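Polyisoprenyl-teichoic acid--peptidoglycan teichoic acid transferase TagV (Bacillus subtilis, PDB 6UF3) belongs to the LytR-CpsA-Psr family of bacterial cell-envelope proteins. Local coordinates at residues Pro5-Ala17 / Gln85-Asp97. Residues are numbered along the deposited sequence; the frame is centred on the assembly and turned at random.
Sequences PFSILFMGIEDYA and QIPIDKYVTVDFD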
loop_
_atom_site.group_PDB
_atom_site.type_symbol
_atom_site.label_atom_id
_atom_site.label_comp_id
_atom_site.label_asym_id
_atom_site.label_seq_id
_atom_site.Cartn_x
_atom_site.Cartn_y
_atom_site.Cartn_z
ATOM N N PRO A 5 4.109 16.428 9.737
ATOM C CA PRO A 5 3.753 15.015 9.551
ATOM C C PRO A 5 2.617 14.858 8.551
ATOM O O PRO A 5 1.708 15.689 8.485
ATOM C CB PRO A 5 3.315 14.567 10.949
ATOM C CG PRO A 5 3.945 15.554 11.880
ATOM C CD PRO A 5 4.001 16.852 11.142
ATOM N N PHE A 6 2.668 13.777 7.782
ATOM C CA PHE A 6 1.629 13.556 6.778
ATOM C C PHE A 6 1.527 12.070 6.451
ATOM O O PHE A 6 2.404 11.278 6.774
ATOM C CB PHE A 6 1.908 14.386 5.517
ATOM C CG PHE A 6 3.041 13.869 4.690
ATOM C CD1 PHE A 6 4.356 14.150 5.038
ATOM C CD2 PHE A 6 2.803 13.122 3.549
ATOM C CE1 PHE A 6 5.407 13.684 4.265
ATOM C CE2 PHE A 6 3.849 12.648 2.781
ATOM C CZ PHE A 6 5.151 12.928 3.138
ATOM N N SER A 7 0.437 11.693 5.788
ATOM C CA SER A 7 0.193 10.298 5.462
ATOM C C SER A 7 0.089 10.091 3.949
ATOM O O SER A 7 -0.231 11.014 3.202
ATOM C CB SER A 7 -1.103 9.811 6.124
ATOM O OG SER A 7 -2.174 10.642 5.675
ATOM N N ILE A 8 0.376 8.863 3.517
ATOM C CA ILE A 8 0.238 8.426 2.128
ATOM C C ILE A 8 -0.587 7.146 2.115
ATOM O O ILE A 8 -0.319 6.223 2.890
ATOM C CB ILE A 8 1.595 8.159 1.453
ATOM C CG1 ILE A 8 2.571 9.314 1.662
ATOM C CG2 ILE A 8 1.385 7.884 -0.049
ATOM C CD1 ILE A 8 3.977 8.993 1.167
ATOM N N LEU A 9 -1.589 7.086 1.238
ATOM C CA LEU A 9 -2.283 5.835 0.949
ATOM C C LEU A 9 -1.794 5.307 -0.394
ATOM O O LEU A 9 -1.890 6.002 -1.416
ATOM C CB LEU A 9 -3.805 6.023 0.913
ATOM C CG LEU A 9 -4.605 4.801 0.409
ATOM C CD1 LEU A 9 -4.441 3.576 1.321
ATOM C CD2 LEU A 9 -6.114 5.140 0.249
ATOM N N PHE A 10 -1.290 4.079 -0.388
ATOM C CA PHE A 10 -0.872 3.365 -1.583
ATOM C C PHE A 10 -1.971 2.387 -1.968
ATOM O O PHE A 10 -2.358 1.535 -1.165
ATOM C CB PHE A 10 0.433 2.602 -1.331
ATOM C CG PHE A 10 1.629 3.487 -1.097
ATOM C CD1 PHE A 10 1.942 3.925 0.185
ATOM C CD2 PHE A 10 2.450 3.858 -2.152
ATOM C CE1 PHE A 10 3.048 4.736 0.408
ATOM C CE2 PHE A 10 3.544 4.674 -1.937
ATOM C CZ PHE A 10 3.846 5.101 -0.653
ATOM N N MET A 11 -2.473 2.519 -3.193
ATOM C CA MET A 11 -3.537 1.682 -3.737
ATOM C C MET A 11 -2.972 0.894 -4.910
ATOM O O MET A 11 -2.418 1.481 -5.849
ATOM C CB MET A 11 -4.728 2.539 -4.177
ATOM C CG MET A 11 -5.472 3.175 -3.013
ATOM S SD MET A 11 -6.553 4.543 -3.529
ATOM C CE MET A 11 -5.350 5.868 -3.689
ATOM N N GLY A 12 -3.072 -0.430 -4.834
ATOM C CA GLY A 12 -2.773 -1.302 -5.954
ATOM C C GLY A 12 -4.069 -1.866 -6.524
ATOM O O GLY A 12 -4.884 -2.416 -5.785
ATOM N N ILE A 13 -4.244 -1.694 -7.838
ATOM C CA ILE A 13 -5.461 -2.119 -8.525
ATOM C C ILE A 13 -5.095 -2.865 -9.803
ATOM O O ILE A 13 -3.957 -2.839 -10.267
ATOM C CB ILE A 13 -6.387 -0.932 -8.849
ATOM C CG1 ILE A 13 -5.733 -0.032 -9.893
ATOM C CG2 ILE A 13 -6.718 -0.135 -7.591
ATOM C CD1 ILE A 13 -6.641 1.072 -10.358
ATOM N N GLU A 14 -6.083 -3.558 -10.363
ATOM C CA GLU A 14 -5.925 -4.189 -11.668
ATOM C C GLU A 14 -6.474 -3.297 -12.776
ATOM O O GLU A 14 -5.746 -2.930 -13.705
ATOM C CB GLU A 14 -6.610 -5.565 -11.695
ATOM C CG GLU A 14 -6.524 -6.255 -13.050
ATOM C CD GLU A 14 -6.972 -7.708 -13.018
ATOM O OE1 GLU A 14 -7.271 -8.227 -11.921
ATOM O OE2 GLU A 14 -7.020 -8.333 -14.100
ATOM N N ASP A 15 -7.748 -2.920 -12.678
ATOM C CA ASP A 15 -8.426 -2.121 -13.692
ATOM C C ASP A 15 -8.724 -0.735 -13.134
ATOM O O ASP A 15 -9.457 -0.604 -12.146
ATOM C CB ASP A 15 -9.725 -2.792 -14.141
ATOM C CG ASP A 15 -9.500 -4.154 -14.774
ATOM O OD1 ASP A 15 -8.690 -4.254 -15.719
ATOM O OD2 ASP A 15 -10.140 -5.128 -14.321
ATOM N N TYR A 16 -8.169 0.298 -13.776
ATOM C CA TYR A 16 -8.632 1.657 -13.525
ATOM C C TYR A 16 -10.085 1.857 -13.957
ATOM O O TYR A 16 -10.759 2.743 -13.423
ATOM C CB TYR A 16 -7.746 2.666 -14.258
ATOM C CG TYR A 16 -6.466 3.047 -13.547
ATOM C CD1 TYR A 16 -6.490 3.788 -12.373
ATOM C CD2 TYR A 16 -5.231 2.691 -14.072
ATOM C CE1 TYR A 16 -5.311 4.142 -11.725
ATOM C CE2 TYR A 16 -4.053 3.041 -13.436
ATOM C CZ TYR A 16 -4.098 3.764 -12.262
ATOM O OH TYR A 16 -2.918 4.107 -11.631
ATOM N N ALA A 17 -10.590 1.057 -14.896
ATOM C CA ALA A 17 -11.959 1.238 -15.380
ATOM C C ALA A 17 -12.570 -0.104 -15.755
ATOM O O ALA A 17 -12.058 -0.792 -16.647
ATOM C CB ALA A 17 -11.986 2.188 -16.591
ATOM N N GLN A 85 -9.546 7.060 11.103
ATOM C CA GLN A 85 -9.746 8.324 11.805
ATOM C C GLN A 85 -8.488 9.185 11.738
ATOM O O GLN A 85 -8.056 9.780 12.722
ATOM C CB GLN A 85 -10.193 8.088 13.248
ATOM C CG GLN A 85 -11.627 7.627 13.337
ATOM C CD GLN A 85 -12.599 8.701 12.904
ATOM O OE1 GLN A 85 -12.791 9.695 13.604
ATOM N NE2 GLN A 85 -13.225 8.504 11.751
ATOM N N ILE A 86 -7.894 9.232 10.551
ATOM C CA ILE A 86 -6.781 10.137 10.258
ATOM C C ILE A 86 -7.011 10.744 8.887
ATOM O O ILE A 86 -7.737 10.185 8.056
ATOM C CB ILE A 86 -5.412 9.424 10.300
ATOM C CG1 ILE A 86 -5.355 8.248 9.313
ATOM C CG2 ILE A 86 -5.048 9.013 11.729
ATOM C CD1 ILE A 86 -3.929 7.899 8.857
ATOM N N PRO A 87 -6.426 11.905 8.628
ATOM C CA PRO A 87 -6.432 12.422 7.259
ATOM C C PRO A 87 -5.436 11.671 6.394
ATOM O O PRO A 87 -4.377 11.238 6.856
ATOM C CB PRO A 87 -6.029 13.892 7.435
ATOM C CG PRO A 87 -5.304 13.943 8.714
ATOM C CD PRO A 87 -5.831 12.851 9.587
ATOM N N ILE A 88 -5.782 11.531 5.115
ATOM C CA ILE A 88 -4.909 10.926 4.113
ATOM C C ILE A 88 -4.455 12.072 3.213
ATOM O O ILE A 88 -5.210 12.565 2.368
ATOM C CB ILE A 88 -5.608 9.819 3.306
ATOM C CG1 ILE A 88 -5.875 8.572 4.161
ATOM C CG2 ILE A 88 -4.792 9.463 2.042
ATOM C CD1 ILE A 88 -4.619 7.940 4.781
ATOM N N ASP A 89 -3.219 12.525 3.398
ATOM C CA ASP A 89 -2.779 13.722 2.692
ATOM C C ASP A 89 -2.401 13.433 1.244
ATOM O O ASP A 89 -2.707 14.231 0.349
ATOM C CB ASP A 89 -1.599 14.345 3.450
ATOM C CG ASP A 89 -1.953 14.651 4.896
ATOM O OD1 ASP A 89 -2.761 15.580 5.133
ATOM O OD2 ASP A 89 -1.467 13.937 5.793
ATOM N N LYS A 90 -1.720 12.316 1.000
ATOM C CA LYS A 90 -1.199 11.975 -0.317
ATOM C C LYS A 90 -1.695 10.597 -0.713
ATOM O O LYS A 90 -1.956 9.745 0.139
ATOM C CB LYS A 90 0.355 11.978 -0.344
ATOM C CG LYS A 90 0.965 13.321 -0.026
ATOM C CD LYS A 90 0.608 14.346 -1.117
ATOM C CE LYS A 90 1.431 15.613 -0.960
ATOM N NZ LYS A 90 1.191 16.637 -2.022
ATOM N N TYR A 91 -1.806 10.374 -2.019
ATOM C CA TYR A 91 -2.198 9.075 -2.537
ATOM C C TYR A 91 -1.286 8.700 -3.694
ATOM O O TYR A 91 -0.759 9.558 -4.408
ATOM C CB TYR A 91 -3.683 9.041 -2.996
ATOM C CG TYR A 91 -4.003 10.041 -4.077
ATOM C CD1 TYR A 91 -3.829 9.729 -5.419
ATOM C CD2 TYR A 91 -4.460 11.308 -3.752
ATOM C CE1 TYR A 91 -4.105 10.656 -6.407
ATOM C CE2 TYR A 91 -4.745 12.234 -4.732
ATOM C CZ TYR A 91 -4.558 11.906 -6.048
ATOM O OH TYR A 91 -4.839 12.842 -7.009
ATOM N N VAL A 92 -1.099 7.394 -3.847
ATOM C CA VAL A 92 -0.387 6.799 -4.970
ATOM C C VAL A 92 -1.230 5.621 -5.435
ATOM O O VAL A 92 -1.507 4.719 -4.642
ATOM C CB VAL A 92 1.017 6.313 -4.574
ATOM C CG1 VAL A 92 1.666 5.566 -5.739
ATOM C CG2 VAL A 92 1.879 7.481 -4.118
ATOM N N THR A 93 -1.649 5.623 -6.695
ATOM C CA THR A 93 -2.379 4.497 -7.264
ATOM C C THR A 93 -1.530 3.872 -8.360
ATOM O O THR A 93 -0.924 4.588 -9.164
ATOM C CB THR A 93 -3.736 4.916 -7.853
ATOM O OG1 THR A 93 -4.479 5.676 -6.895
ATOM C CG2 THR A 93 -4.556 3.685 -8.243
ATOM N N VAL A 94 -1.491 2.544 -8.401
ATOM C CA VAL A 94 -0.777 1.859 -9.473
ATOM C C VAL A 94 -1.581 0.645 -9.924
ATOM O O VAL A 94 -2.131 -0.090 -9.093
ATOM C CB VAL A 94 0.657 1.496 -9.027
ATOM C CG1 VAL A 94 0.700 0.298 -8.061
ATOM C CG2 VAL A 94 1.528 1.298 -10.211
ATOM N N ASP A 95 -1.707 0.467 -11.250
ATOM C CA ASP A 95 -2.305 -0.746 -11.790
ATOM C C ASP A 95 -1.161 -1.706 -12.129
ATOM O O ASP A 95 0.003 -1.453 -11.781
ATOM C CB ASP A 95 -3.278 -0.439 -12.951
ATOM C CG ASP A 95 -2.589 -0.010 -14.235
ATOM O OD1 ASP A 95 -1.378 0.295 -14.207
ATOM O OD2 ASP A 95 -3.295 0.021 -15.269
ATOM N N PHE A 96 -1.493 -2.857 -12.725
ATOM C CA PHE A 96 -0.481 -3.891 -12.945
ATOM C C PHE A 96 0.623 -3.391 -13.867
ATOM O O PHE A 96 1.815 -3.595 -13.598
ATOM C CB PHE A 96 -1.107 -5.153 -13.538
ATOM C CG PHE A 96 -1.945 -5.947 -12.572
ATOM C CD1 PHE A 96 -2.062 -5.565 -11.247
ATOM C CD2 PHE A 96 -2.624 -7.078 -13.005
ATOM C CE1 PHE A 96 -2.837 -6.296 -10.367
ATOM C CE2 PHE A 96 -3.403 -7.817 -12.128
ATOM C CZ PHE A 96 -3.506 -7.422 -10.807
ATOM N N ASP A 97 0.240 -2.757 -14.980
ATOM C CA ASP A 97 1.242 -2.278 -15.933
ATOM C C ASP A 97 2.106 -1.192 -15.313
ATOM O O ASP A 97 3.336 -1.191 -15.466
ATOM C CB ASP A 97 0.557 -1.761 -17.202
ATOM C CG ASP A 97 1.552 -1.364 -18.276
ATOM O OD1 ASP A 97 1.811 -0.148 -18.427
ATOM O OD2 ASP A 97 2.084 -2.274 -18.954
HETATM O O HOH W 1 -0.783 3.053 -12.836
#
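Ser7 OG meets the loop that leads into strand 90-94 with two hydrogen bonds, donating to Pro87 O at 2.6 Å and accepting from Asp89 N at 3.1 Å. A chi1 of 58° tucks OG back over its own backbone, toward that loop. Asp89 returns the grip: OD2 takes Ser7 N at 2.9 Å through its anti lone pair. From there 6-13 and 90-94 run as adjacent parallel strands of a mixed sheet, with antiparallel strand 25-34 on the other side of 6-13; backbone hydrogen bonds join them from Lys90 N to Ser7 O through to Ile13 N to Val94 O. On one face the Phe10 ring runs alongside the Val92 branches, Phe10 CD2 3.7 Å from Val92 CB. The other face carries Met11, whose chain bends at chi3 (-80°) and brings CE to 3.7 Å from Tyr91 CB and 3.3 Å from Thr93 OG1; helix 72-84 packs here against Leu9 and Met11. Beyond the ladder, Glu14 lays CB over one face of the Phe96 ring, 4.0 Å from its centroid, a CH-pi contact. A water at the edge of the Tyr16 ring accepts from Tyr16 OH and Asp95 N. Polar side-chain or water hydrogen bonds thus flank apolar packing at each end, although Thr93 OG1 is buried without a polar partner.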